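Local coordinates for beta-fructofuranosidase (Arabidopsis thaliana, PDB 2OXB), which is a cell-wall invertase that hydrolyses sucrose and 1-kestose, and less readily neokestose and levan, releasing terminal non-reducing beta-D-fructofuranoside residues, at residues Q105-P110 / N127-P132; H166-A171 / L189-G194; K344-K349 / L524-W529. The protein carries 1 engineered substitution. All blocks are in the same frame, centred on the assembly; numbering follows the deposited sequence.

Interaction 1. Residues Q105-P110 / N127-P132; sequences QNIAEP and NPLMAP
Two backbone amides converge on the carbonyl oxygen of Q105. L129 N approaches Q105 O to 2.7 Å, nearly in line with the C=O bond although its own N-H is bent (133°), while M130 N adds a weak, longer bond of 3.4 Å to the same oxygen. In return Q105 N donates to M130 O at 2.8 Å, making Q105 and M130 an isolated antiparallel, hydrogen-bonded bridge. L129 and M130 thus form a classic beta bulge opposite Q105, where the 127-132 loop meets strand 103-110 within the N-terminal domain of this family 32 glycosidase. Q105 also brings the contact near the substrate site, its side chain lying about 4 Å from that of R144, a substrate-binding residue.

Further along, the N127 side-chain amide bonds both backbone polar groups of I107. N127 ND2 donates to I107 O at 2.7 Å on an in-plane lone pair, whereas I107 N reaches N127 OD1 at 3.0 Å from above the plane of the side-chain carbonyl. CG of N127 stands anti to its carbonyl carbon (chi1 -65°), which carries the amide to the I107 backbone. L129 CD2 packs on I107 CB at 3.5 Å, and W182 touches both L129 and M130. P128, preceded by a cis peptide bond, meets N106 OD1 through its CA at 3.0 Å, while N106 ND2 is hydrogen-bonded to F72 O.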
ATOM      1  N   GLN A 105       7.454 -22.200  -9.657  1.00 27.69           N
ATOM      2  CA  GLN A 105       8.355 -21.196  -9.119  1.00 28.56           C
ATOM      3  C   GLN A 105       9.708 -21.303  -9.766  1.00 29.06           C
ATOM      4  O   GLN A 105      10.314 -22.372  -9.774  1.00 27.66           O
ATOM      5  CB  GLN A 105       8.512 -21.370  -7.615  1.00 29.85           C
ATOM      6  CG  GLN A 105       7.208 -21.256  -6.904  1.00 32.64           C
ATOM      7  CD  GLN A 105       6.495 -19.970  -7.256  1.00 34.88           C
ATOM      8  OE1 GLN A 105       5.273 -19.885  -7.160  1.00 37.46           O
ATOM      9  NE2 GLN A 105       7.258 -18.952  -7.660  1.00 32.62           N
ATOM     10  N   ASN A 106      10.176 -20.167 -10.278  1.00 29.81           N
ATOM     11  CA  ASN A 106      11.450 -20.070 -10.965  1.00 31.62           C
ATOM     12  C   ASN A 106      12.346 -19.031 -10.342  1.00 33.97           C
ATOM     13  O   ASN A 106      11.861 -18.102  -9.700  1.00 35.94           O
ATOM     14  CB  ASN A 106      11.196 -19.701 -12.416  1.00 29.93           C
ATOM     15  CG  ASN A 106      10.202 -20.621 -13.055  1.00 28.71           C
ATOM     16  OD1 ASN A 106      10.416 -21.830 -13.102  1.00 26.19           O
ATOM     17  ND2 ASN A 106       9.097 -20.066 -13.538  1.00 30.52           N
ATOM     18  N   ILE A 107      13.650 -19.183 -10.558  1.00 35.63           N
ATOM     19  CA  ILE A 107      14.644 -18.248 -10.037  1.00 37.54           C
ATOM     20  C   ILE A 107      15.369 -17.563 -11.203  1.00 39.37           C
ATOM     21  O   ILE A 107      15.501 -18.139 -12.285  1.00 40.00           O
ATOM     22  CB  ILE A 107      15.674 -18.980  -9.130  1.00 37.23           C
ATOM     23  CG1 ILE A 107      16.549 -17.966  -8.389  1.00 37.84           C
ATOM     24  CG2 ILE A 107      16.554 -19.891  -9.958  1.00 37.27           C
ATOM     25  CD1 ILE A 107      17.545 -18.593  -7.404  1.00 36.38           C
ATOM     26  N   ALA A 108      15.828 -16.331 -10.975  1.00 41.41           N
ATOM     27  CA  ALA A 108      16.540 -15.545 -11.991  1.00 42.29           C
ATOM     28  C   ALA A 108      17.649 -14.639 -11.415  1.00 43.34           C
ATOM     29  O   ALA A 108      17.389 -13.800 -10.556  1.00 43.49           O
ATOM     30  CB  ALA A 108      15.539 -14.693 -12.775  1.00 41.26           C
ATOM     31  N   GLU A 109      18.876 -14.808 -11.904  1.00 44.97           N
ATOM     32  CA  GLU A 109      20.016 -13.999 -11.465  1.00 46.99           C
ATOM     33  C   GLU A 109      20.380 -13.009 -12.577  1.00 48.42           C
ATOM     34  O   GLU A 109      19.988 -13.200 -13.732  1.00 47.03           O
ATOM     35  CB  GLU A 109      21.220 -14.893 -11.168  1.00 48.15           C
ATOM     36  CG  GLU A 109      21.713 -15.679 -12.380  1.00 51.00           C
ATOM     37  CD  GLU A 109      22.852 -16.617 -12.045  1.00 51.09           C
ATOM     38  OE1 GLU A 109      23.837 -16.158 -11.431  1.00 52.85           O
ATOM     39  OE2 GLU A 109      22.762 -17.811 -12.396  1.00 50.64           O
ATOM     40  N   PRO A 110      21.124 -11.935 -12.242  1.00 50.47           N
ATOM     41  CA  PRO A 110      21.543 -10.910 -13.212  1.00 52.13           C
ATOM     42  C   PRO A 110      22.719 -11.345 -14.104  1.00 53.64           C
ATOM     43  O   PRO A 110      23.456 -12.265 -13.757  1.00 52.67           O
ATOM     44  CB  PRO A 110      21.902  -9.731 -12.315  1.00 51.36           C
ATOM     45  CG  PRO A 110      22.458 -10.407 -11.111  1.00 50.28           C
ATOM     46  CD  PRO A 110      21.447 -11.499 -10.870  1.00 50.19           C
ATOM     47  N   ASN A 127      15.177 -24.349 -13.577  1.00 36.48           N
ATOM     48  CA  ASN A 127      13.825 -23.907 -13.229  1.00 36.58           C
ATOM     49  C   ASN A 127      12.759 -24.828 -13.828  1.00 37.33           C
ATOM     50  O   ASN A 127      12.941 -25.382 -14.920  1.00 36.18           O
ATOM     51  CB  ASN A 127      13.575 -22.471 -13.696  1.00 35.67           C
ATOM     52  CG  ASN A 127      14.453 -21.464 -12.984  1.00 33.98           C
ATOM     53  OD1 ASN A 127      14.781 -21.642 -11.821  1.00 33.40           O
ATOM     54  ND2 ASN A 127      14.823 -20.395 -13.677  1.00 33.28           N
ATOM     55  N   PRO A 128      11.625 -25.007 -13.118  1.00 38.33           N
ATOM     56  CA  PRO A 128      11.257 -24.437 -11.813  1.00 38.27           C
ATOM     57  C   PRO A 128      11.884 -25.146 -10.615  1.00 36.67           C
ATOM     58  O   PRO A 128      12.084 -26.357 -10.650  1.00 38.12           O
ATOM     59  CB  PRO A 128       9.741 -24.587 -11.803  1.00 39.22           C
ATOM     60  CG  PRO A 128       9.573 -25.922 -12.464  1.00 38.14           C
ATOM     61  CD  PRO A 128      10.490 -25.774 -13.670  1.00 38.12           C
ATOM     62  N   LEU A 129      12.171 -24.385  -9.560  1.00 35.82           N
ATOM     63  CA  LEU A 129      12.758 -24.921  -8.326  1.00 35.53           C
ATOM     64  C   LEU A 129      11.670 -25.537  -7.445  1.00 36.50           C
ATOM     65  O   LEU A 129      11.924 -26.440  -6.636  1.00 37.84           O
ATOM     66  CB  LEU A 129      13.479 -23.811  -7.541  1.00 33.52           C
ATOM     67  CG  LEU A 129      14.929 -23.441  -7.892  1.00 32.24           C
ATOM     68  CD1 LEU A 129      15.150 -23.539  -9.382  1.00 32.51           C
ATOM     69  CD2 LEU A 129      15.247 -22.042  -7.391  1.00 30.77           C
ATOM     70  N   MET A 130      10.454 -25.037  -7.607  1.00 35.79           N
ATOM     71  CA  MET A 130       9.331 -25.531  -6.831  1.00 35.84           C
ATOM     72  C   MET A 130       8.106 -25.634  -7.716  1.00 35.23           C
ATOM     73  O   MET A 130       7.784 -24.715  -8.457  1.00 35.23           O
ATOM     74  CB  MET A 130       9.070 -24.592  -5.657  1.00 35.86           C
ATOM     75  CG  MET A 130      10.232 -24.525  -4.690  1.00 33.58           C
ATOM     76  SD  MET A 130      10.166 -23.069  -3.651  1.00 34.42           S
ATOM     77  CE  MET A 130      11.602 -22.162  -4.242  1.00 31.25           C
ATOM     78  N   ALA A 131       7.421 -26.762  -7.643  1.00 35.13           N
ATOM     79  CA  ALA A 131       6.246 -26.934  -8.462  1.00 36.29           C
ATOM     80  C   ALA A 131       5.238 -27.869  -7.822  1.00 36.72           C
ATOM     81  O   ALA A 131       5.600 -28.797  -7.100  1.00 37.22           O
ATOM     82  CB  ALA A 131       6.654 -27.468  -9.821  1.00 36.27           C
ATOM     83  N   PRO A 132       3.949 -27.622  -8.068  1.00 36.12           N
ATOM     84  CA  PRO A 132       2.908 -28.476  -7.503  1.00 36.71           C
ATOM     85  C   PRO A 132       2.919 -29.798  -8.258  1.00 36.77           C
ATOM     86  O   PRO A 132       2.936 -29.806  -9.485  1.00 38.16           O
ATOM     87  CB  PRO A 132       1.641 -27.660  -7.730  1.00 36.51           C
ATOM     88  CG  PRO A 132       1.931 -26.951  -9.010  1.00 36.75           C
ATOM     89  CD  PRO A 132       3.364 -26.505  -8.827  1.00 36.92           C
TER

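Interaction 2. Residues H166-A171 / L189-G194; sequences HRRGLA and LHYDDG
R168 lays its guanidinium flat over one face of the Y191 ring, the two planes only 18° apart. The stack is off-centre: R168 CZ sits 4.3 Å from the ring centroid, and the nearest pair is R168 NH2 with Y191 CE1 at 3.3 Å. The arginine gets there with CG anti to the backbone N (chi1 -166°) and the chain extended through to NE. Y191, by contrast, carries its ring between its own N and carbonyl carbon (chi1 70°), an orientation that brings the ring against the guanidinium. R168 NH1 meanwhile forms a salt bridge with D193 OD1 at 2.9 Å, the carboxylate standing almost perpendicular to the guanidinium, so one cation is shared by an aromatic face and an acid.

These groups decorate the open end of the antiparallel beta hairpin 168-176/182-192 in the N-terminal domain. Its G169-D192 bridge has D192 N bonded to G169 O at 3.0 Å, with a weak return bond from G169 N; beyond the bridge pairs, L189 N separately bonds A171 O. On the face shared by L170 and Y191 their CB atoms touch at 3.5 Å. D192, on the opposite face, accepts a bond at OD2 from M262 N; W198 touches A171, H190 and D192.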
ATOM      1  N   HIS A 166      -9.067 -25.850  -0.446  1.00 33.25           N
ATOM      2  CA  HIS A 166     -10.513 -25.817  -0.196  1.00 33.80           C
ATOM      3  C   HIS A 166     -10.907 -24.626   0.705  1.00 34.00           C
ATOM      4  O   HIS A 166     -11.405 -24.799   1.822  1.00 35.98           O
ATOM      5  CB  HIS A 166     -10.963 -27.146   0.448  1.00 30.70           C
ATOM      6  CG  HIS A 166     -10.770 -28.352  -0.427  1.00 29.75           C
ATOM      7  ND1 HIS A 166     -11.444 -28.531  -1.619  1.00 29.97           N
ATOM      8  CD2 HIS A 166      -9.997 -29.455  -0.269  1.00 29.13           C
ATOM      9  CE1 HIS A 166     -11.094 -29.690  -2.154  1.00 27.96           C
ATOM     10  NE2 HIS A 166     -10.217 -30.270  -1.356  1.00 27.80           N
ATOM     11  N   ARG A 167     -10.683 -23.415   0.209  1.00 33.70           N
ATOM     12  CA  ARG A 167     -10.991 -22.201   0.962  1.00 33.52           C
ATOM     13  C   ARG A 167     -10.043 -21.929   2.120  1.00 31.30           C
ATOM     14  O   ARG A 167     -10.095 -20.862   2.743  1.00 29.20           O
ATOM     15  CB  ARG A 167     -12.450 -22.219   1.451  1.00 33.60           C
ATOM     16  CG  ARG A 167     -13.400 -21.837   0.334  1.00 35.83           C
ATOM     17  CD  ARG A 167     -14.814 -22.308   0.547  1.00 38.01           C
ATOM     18  NE  ARG A 167     -15.603 -22.112  -0.668  1.00 39.54           N
ATOM     19  CZ  ARG A 167     -15.406 -22.762  -1.816  1.00 41.38           C
ATOM     20  NH1 ARG A 167     -14.442 -23.670  -1.929  1.00 43.26           N
ATOM     21  NH2 ARG A 167     -16.179 -22.503  -2.861  1.00 42.08           N
ATOM     22  N   ARG A 168      -9.156 -22.880   2.388  1.00 29.86           N
ATOM     23  CA  ARG A 168      -8.196 -22.720   3.480  1.00 29.32           C
ATOM     24  C   ARG A 168      -6.943 -21.963   3.015  1.00 28.32           C
ATOM     25  O   ARG A 168      -6.005 -22.559   2.482  1.00 29.88           O
ATOM     26  CB  ARG A 168      -7.794 -24.094   4.046  1.00 29.34           C
ATOM     27  CG  ARG A 168      -7.051 -24.055   5.405  1.00 27.93           C
ATOM     28  CD  ARG A 168      -6.183 -25.311   5.591  1.00 25.37           C
ATOM     29  NE  ARG A 168      -5.826 -25.647   6.981  1.00 21.57           N
ATOM     30  CZ  ARG A 168      -6.702 -25.986   7.926  1.00 18.45           C
ATOM     31  NH1 ARG A 168      -8.004 -26.033   7.664  1.00 19.82           N
ATOM     32  NH2 ARG A 168      -6.276 -26.311   9.126  1.00 15.31           N
ATOM     33  N   GLY A 169      -6.933 -20.649   3.225  1.00 27.14           N
ATOM     34  CA  GLY A 169      -5.792 -19.834   2.835  1.00 25.41           C
ATOM     35  C   GLY A 169      -4.541 -20.118   3.665  1.00 25.41           C
ATOM     36  O   GLY A 169      -4.603 -20.323   4.881  1.00 24.38           O
ATOM     37  N   LEU A 170      -3.389 -20.133   3.016  1.00 24.57           N
ATOM     38  CA  LEU A 170      -2.158 -20.399   3.740  1.00 25.22           C
ATOM     39  C   LEU A 170      -0.929 -19.880   3.000  1.00 23.28           C
ATOM     40  O   LEU A 170      -1.050 -19.219   1.965  1.00 20.49           O
ATOM     41  CB  LEU A 170      -2.037 -21.911   4.028  1.00 26.46           C
ATOM     42  CG  LEU A 170      -2.576 -22.897   2.983  1.00 29.83           C
ATOM     43  CD1 LEU A 170      -1.973 -22.590   1.629  1.00 31.81           C
ATOM     44  CD2 LEU A 170      -2.226 -24.331   3.382  1.00 32.13           C
ATOM     45  N   ALA A 171       0.244 -20.174   3.559  1.00 22.21           N
ATOM     46  CA  ALA A 171       1.532 -19.771   3.000  1.00 20.96           C
ATOM     47  C   ALA A 171       2.461 -20.975   3.029  1.00 20.87           C
ATOM     48  O   ALA A 171       3.038 -21.282   4.064  1.00 22.04           O
ATOM     49  CB  ALA A 171       2.125 -18.638   3.835  1.00 19.78           C
ATOM     50  N   LEU A 189       3.711 -21.608   7.261  1.00 34.18           N
ATOM     51  CA  LEU A 189       4.108 -20.718   8.332  1.00 33.30           C
ATOM     52  C   LEU A 189       2.863 -20.421   9.154  1.00 32.83           C
ATOM     53  O   LEU A 189       2.909 -20.380  10.386  1.00 35.04           O
ATOM     54  CB  LEU A 189       4.672 -19.421   7.772  1.00 32.39           C
ATOM     55  CG  LEU A 189       5.165 -18.467   8.851  1.00 31.24           C
ATOM     56  CD1 LEU A 189       6.673 -18.607   9.037  1.00 32.40           C
ATOM     57  CD2 LEU A 189       4.810 -17.068   8.450  1.00 32.43           C
ATOM     58  N   HIS A 190       1.753 -20.209   8.451  1.00 31.73           N
ATOM     59  CA  HIS A 190       0.464 -19.933   9.082  1.00 31.05           C
ATOM     60  C   HIS A 190      -0.651 -20.249   8.088  1.00 30.72           C
ATOM     61  O   HIS A 190      -0.392 -20.785   7.017  1.00 29.78           O
ATOM     62  CB  HIS A 190       0.368 -18.465   9.521  1.00 30.33           C
ATOM     63  CG  HIS A 190      -0.766 -18.195  10.464  1.00 30.46           C
ATOM     64  ND1 HIS A 190      -0.801 -18.696  11.749  1.00 28.69           N
ATOM     65  CD2 HIS A 190      -1.937 -17.543  10.283  1.00 28.77           C
ATOM     66  CE1 HIS A 190      -1.951 -18.371  12.312  1.00 28.80           C
ATOM     67  NE2 HIS A 190      -2.659 -17.673  11.445  1.00 27.63           N
ATOM     68  N   TYR A 191      -1.887 -19.920   8.452  1.00 31.34           N
ATOM     69  CA  TYR A 191      -3.044 -20.160   7.599  1.00 32.25           C
ATOM     70  C   TYR A 191      -4.277 -19.638   8.333  1.00 32.99           C
ATOM     71  O   TYR A 191      -4.220 -19.356   9.528  1.00 34.92           O
ATOM     72  CB  TYR A 191      -3.204 -21.665   7.324  1.00 33.10           C
ATOM     73  CG  TYR A 191      -3.635 -22.477   8.534  1.00 36.67           C
ATOM     74  CD1 TYR A 191      -4.983 -22.575   8.895  1.00 37.22           C
ATOM     75  CD2 TYR A 191      -2.689 -23.091   9.360  1.00 38.25           C
ATOM     76  CE1 TYR A 191      -5.375 -23.258  10.049  1.00 39.03           C
ATOM     77  CE2 TYR A 191      -3.074 -23.772  10.513  1.00 38.79           C
ATOM     78  CZ  TYR A 191      -4.414 -23.850  10.852  1.00 39.22           C
ATOM     79  OH  TYR A 191      -4.787 -24.507  12.000  1.00 41.78           O
ATOM     80  N   ASP A 192      -5.385 -19.516   7.617  1.00 32.80           N
ATOM     81  CA  ASP A 192      -6.634 -19.042   8.197  1.00 33.10           C
ATOM     82  C   ASP A 192      -7.805 -19.671   7.429  1.00 33.28           C
ATOM     83  O   ASP A 192      -7.773 -19.736   6.203  1.00 33.33           O
ATOM     84  CB  ASP A 192      -6.704 -17.505   8.123  1.00 33.17           C
ATOM     85  CG  ASP A 192      -5.907 -16.812   9.231  1.00 32.30           C
ATOM     86  OD1 ASP A 192      -4.672 -16.945   9.279  1.00 29.97           O
ATOM     87  OD2 ASP A 192      -6.532 -16.124  10.062  1.00 33.31           O
ATOM     88  N   ASP A 193      -8.819 -20.155   8.145  1.00 34.35           N
ATOM     89  CA  ASP A 193      -9.985 -20.770   7.496  1.00 35.13           C
ATOM     90  C   ASP A 193     -11.061 -19.732   7.212  1.00 35.08           C
ATOM     91  O   ASP A 193     -11.278 -18.820   8.006  1.00 35.36           O
ATOM     92  CB  ASP A 193     -10.567 -21.897   8.366  1.00 36.53           C
ATOM     93  CG  ASP A 193     -10.219 -23.286   7.842  1.00 35.98           C
ATOM     94  OD1 ASP A 193     -10.019 -24.202   8.668  1.00 35.52           O
ATOM     95  OD2 ASP A 193     -10.151 -23.459   6.607  1.00 36.36           O
ATOM     96  N   GLY A 194     -11.734 -19.885   6.075  1.00 36.22           N
ATOM     97  CA  GLY A 194     -12.764 -18.944   5.685  1.00 36.15           C
ATOM     98  C   GLY A 194     -12.240 -18.134   4.516  1.00 37.14           C
ATOM     99  O   GLY A 194     -12.737 -18.265   3.403  1.00 38.39           O
TER

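Interaction 3. Residues K344-K349 / L524-W529; sequences KNLRNK and LNLNAW
This is a surface contact between antiparallel strands at one margin of a six-stranded sheet in the C-terminal domain, whose family belongs to the concanavalin-like beta-sandwich clan. The outermost strand 344-351 lies along 521-530, which in turn pairs with 367-374. The axes of 344-346 and 525-529 come within 4.9 Å and run at 167°, confirming the antiparallel course.

K344 and A528 provide the firm backbone pair: A528 N donates to K344 O at 3.0 Å and K344 N to A528 O at 3.1 Å. Further along, L346 N makes a weak bond to L526 O. One face carries K344, L346, L526 and A528. There the CD1 of L346 and CD2 of L526 meet at 4.2 Å, their side chains lying side by side and pointing the same way, while V359 of strand 355-359 touches K344 and A528 and L357 touches L346.

N345 and N527 lie on the other face, and the end of the N525 side chain comes in to join them. N345, with CG anti to the backbone N (chi1 174°), presents OD1 to two donors: N525 ND2 binds it at 3.3 Å, and N527 ND2 makes a weak bond. The N345 and N525 amides are turned 53° apart. N525 ND2 also reaches L346 O weakly, bridging side chain and backbone. N527 is tied to its own strand as well, its ND2 donating to L526 O at 2.7 Å from above that carbonyl's plane.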
ATOM      1  N   LYS A 344       1.971  27.702   0.963  1.00 44.65           N
ATOM      2  CA  LYS A 344       0.658  28.217   1.312  1.00 42.96           C
ATOM      3  C   LYS A 344       0.442  27.901   2.783  1.00 42.66           C
ATOM      4  O   LYS A 344       0.531  26.747   3.201  1.00 42.89           O
ATOM      5  CB  LYS A 344      -0.409  27.546   0.448  1.00 41.60           C
ATOM      6  CG  LYS A 344      -1.698  28.341   0.309  1.00 42.29           C
ATOM      7  CD  LYS A 344      -2.430  28.481   1.638  1.00 41.17           C
ATOM      8  CE  LYS A 344      -3.608  29.424   1.508  1.00 39.02           C
ATOM      9  NZ  LYS A 344      -3.157  30.775   1.130  1.00 35.39           N
ATOM     10  N   ASN A 345       0.182  28.935   3.572  1.00 42.50           N
ATOM     11  CA  ASN A 345      -0.034  28.758   4.997  1.00 42.32           C
ATOM     12  C   ASN A 345      -1.347  29.341   5.467  1.00 43.34           C
ATOM     13  O   ASN A 345      -1.921  30.228   4.835  1.00 43.85           O
ATOM     14  CB  ASN A 345       1.078  29.414   5.796  1.00 41.71           C
ATOM     15  CG  ASN A 345       0.819  29.369   7.278  1.00 42.34           C
ATOM     16  OD1 ASN A 345       1.179  28.407   7.961  1.00 41.75           O
ATOM     17  ND2 ASN A 345       0.167  30.405   7.788  1.00 42.62           N
ATOM     18  N   LEU A 346      -1.797  28.838   6.607  1.00 43.19           N
ATOM     19  CA  LEU A 346      -3.033  29.274   7.226  1.00 42.86           C
ATOM     20  C   LEU A 346      -2.972  28.805   8.665  1.00 42.88           C
ATOM     21  O   LEU A 346      -2.945  27.602   8.942  1.00 43.30           O
ATOM     22  CB  LEU A 346      -4.236  28.653   6.513  1.00 42.24           C
ATOM     23  CG  LEU A 346      -4.518  29.150   5.093  1.00 41.55           C
ATOM     24  CD1 LEU A 346      -5.277  28.096   4.330  1.00 42.49           C
ATOM     25  CD2 LEU A 346      -5.281  30.455   5.141  1.00 41.02           C
ATOM     26  N   ARG A 347      -2.922  29.753   9.589  1.00 41.68           N
ATOM     27  CA  ARG A 347      -2.864  29.379  10.985  1.00 42.32           C
ATOM     28  C   ARG A 347      -3.925  30.061  11.822  1.00 41.79           C
ATOM     29  O   ARG A 347      -4.389  31.152  11.496  1.00 42.46           O
ATOM     30  CB  ARG A 347      -1.485  29.675  11.551  1.00 43.18           C
ATOM     31  CG  ARG A 347      -0.963  31.053  11.259  1.00 42.61           C
ATOM     32  CD  ARG A 347       0.344  31.208  11.986  1.00 42.38           C
ATOM     33  NE  ARG A 347       1.242  30.111  11.643  1.00 41.14           N
ATOM     34  CZ  ARG A 347       2.364  29.836  12.295  1.00 41.37           C
ATOM     35  NH1 ARG A 347       2.733  30.575  13.336  1.00 42.02           N
ATOM     36  NH2 ARG A 347       3.125  28.829  11.892  1.00 39.91           N
ATOM     37  N   ASN A 348      -4.322  29.394  12.894  1.00 39.46           N
ATOM     38  CA  ASN A 348      -5.327  29.933  13.788  1.00 39.89           C
ATOM     39  C   ASN A 348      -6.556  30.503  13.085  1.00 40.17           C
ATOM     40  O   ASN A 348      -6.820  31.705  13.178  1.00 41.16           O
ATOM     41  CB  ASN A 348      -4.689  31.001  14.668  1.00 37.85           C
ATOM     42  CG  ASN A 348      -3.502  30.475  15.427  1.00 36.55           C
ATOM     43  OD1 ASN A 348      -2.408  31.030  15.355  1.00 35.68           O
ATOM     44  ND2 ASN A 348      -3.704  29.385  16.157  1.00 34.81           N
ATOM     45  N   LYS A 349      -7.296  29.644  12.378  1.00 40.31           N
ATOM     46  CA  LYS A 349      -8.526  30.050  11.674  1.00 40.27           C
ATOM     47  C   LYS A 349      -9.704  29.216  12.167  1.00 40.28           C
ATOM     48  O   LYS A 349      -9.655  27.988  12.193  1.00 40.60           O
ATOM     49  CB  LYS A 349      -8.416  29.883  10.144  1.00 40.21           C
ATOM     50  CG  LYS A 349      -7.617  30.963   9.383  1.00 37.33           C
ATOM     51  CD  LYS A 349      -8.258  32.360   9.405  1.00 37.07           C
ATOM     52  CE  LYS A 349      -9.595  32.453   8.672  1.00 34.93           C
ATOM     53  NZ  LYS A 349     -10.725  31.908   9.461  1.00 34.59           N
ATOM     54  N   LEU A 524      -5.389  24.787  13.847  1.00 34.77           N
ATOM     55  CA  LEU A 524      -4.190  25.215  14.541  1.00 34.09           C
ATOM     56  C   LEU A 524      -3.121  25.620  13.539  1.00 34.95           C
ATOM     57  O   LEU A 524      -2.287  26.483  13.808  1.00 35.89           O
ATOM     58  CB  LEU A 524      -3.666  24.076  15.403  1.00 32.04           C
ATOM     59  CG  LEU A 524      -2.571  24.446  16.391  1.00 30.20           C
ATOM     60  CD1 LEU A 524      -3.166  25.223  17.548  1.00 27.60           C
ATOM     61  CD2 LEU A 524      -1.907  23.174  16.880  1.00 30.27           C
ATOM     62  N   ASN A 525      -3.166  24.986  12.374  1.00 35.96           N
ATOM     63  CA  ASN A 525      -2.204  25.232  11.315  1.00 34.49           C
ATOM     64  C   ASN A 525      -2.605  24.420  10.083  1.00 35.05           C
ATOM     65  O   ASN A 525      -3.370  23.459  10.183  1.00 31.79           O
ATOM     66  CB  ASN A 525      -0.817  24.800  11.790  1.00 32.01           C
ATOM     67  CG  ASN A 525       0.277  25.257  10.870  1.00 30.79           C
ATOM     68  OD1 ASN A 525       1.439  24.906  11.053  1.00 29.26           O
ATOM     69  ND2 ASN A 525      -0.083  26.057   9.873  1.00 30.80           N
ATOM     70  N   LEU A 526      -2.092  24.813   8.919  1.00 37.35           N
ATOM     71  CA  LEU A 526      -2.379  24.108   7.662  1.00 38.94           C
ATOM     72  C   LEU A 526      -1.424  24.576   6.566  1.00 39.48           C
ATOM     73  O   LEU A 526      -1.350  25.766   6.254  1.00 40.68           O
ATOM     74  CB  LEU A 526      -3.847  24.327   7.226  1.00 38.88           C
ATOM     75  CG  LEU A 526      -4.300  24.066   5.776  1.00 38.66           C
ATOM     76  CD1 LEU A 526      -3.862  22.694   5.313  1.00 39.50           C
ATOM     77  CD2 LEU A 526      -5.816  24.193   5.683  1.00 38.44           C
ATOM     78  N   ASN A 527      -0.682  23.632   5.999  1.00 39.36           N
ATOM     79  CA  ASN A 527       0.262  23.945   4.942  1.00 38.41           C
ATOM     80  C   ASN A 527      -0.016  23.139   3.675  1.00 37.96           C
ATOM     81  O   ASN A 527      -0.066  21.907   3.681  1.00 36.34           O
ATOM     82  CB  ASN A 527       1.712  23.706   5.407  1.00 39.01           C
ATOM     83  CG  ASN A 527       2.163  24.688   6.484  1.00 39.18           C
ATOM     84  OD1 ASN A 527       3.356  24.818   6.761  1.00 39.47           O
ATOM     85  ND2 ASN A 527       1.211  25.377   7.098  1.00 40.08           N
ATOM     86  N   ALA A 528      -0.214  23.870   2.591  1.00 38.84           N
ATOM     87  CA  ALA A 528      -0.469  23.287   1.290  1.00 39.67           C
ATOM     88  C   ALA A 528       0.737  23.646   0.423  1.00 40.22           C
ATOM     89  O   ALA A 528       1.086  24.825   0.279  1.00 41.18           O
ATOM     90  CB  ALA A 528      -1.739  23.884   0.699  1.00 39.53           C
ATOM     91  N   TRP A 529       1.385  22.638  -0.139  1.00 38.85           N
ATOM     92  CA  TRP A 529       2.531  22.892  -0.985  1.00 38.06           C
ATOM     93  C   TRP A 529       2.246  22.407  -2.393  1.00 36.48           C
ATOM     94  O   TRP A 529       1.858  21.258  -2.585  1.00 34.74           O
ATOM     95  CB  TRP A 529       3.764  22.163  -0.453  1.00 41.71           C
ATOM     96  CG  TRP A 529       4.154  22.558   0.919  1.00 44.47           C
ATOM     97  CD1 TRP A 529       4.671  23.754   1.311  1.00 45.92           C
ATOM     98  CD2 TRP A 529       4.064  21.752   2.094  1.00 45.94           C
ATOM     99  NE1 TRP A 529       4.908  23.746   2.663  1.00 47.67           N
ATOM    100  CE2 TRP A 529       4.542  22.528   3.169  1.00 47.05           C
ATOM    101  CE3 TRP A 529       3.618  20.450   2.343  1.00 46.20           C
ATOM    102  CZ2 TRP A 529       4.594  22.039   4.479  1.00 47.30           C
ATOM    103  CZ3 TRP A 529       3.670  19.963   3.643  1.00 45.88           C
ATOM    104  CH2 TRP A 529       4.152  20.758   4.696  1.00 46.87           C
TER

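Overall arrangement
Interactions 1 and 2 both belong to the N-terminal domain, with centres 23 Å apart and no touch between them, whereas interaction 3 lies in the C-terminal domain across the chain's centre, its own centre about 53 and 48 Å from theirs. The first two are partly buried and the third is a surface contact. Interactions 2 and 3 each pair neighbouring strands of one sheet, but 2 joins a local hairpin and 3 strands far apart in sequence; interaction 1 instead docks a loop on a strand. Their side-chain chemistry differs accordingly: an asparagine amide bonds a strand's backbone in 1, charge and stacking mark the hairpin end in 2, and neutral amides link the edge strand in 3.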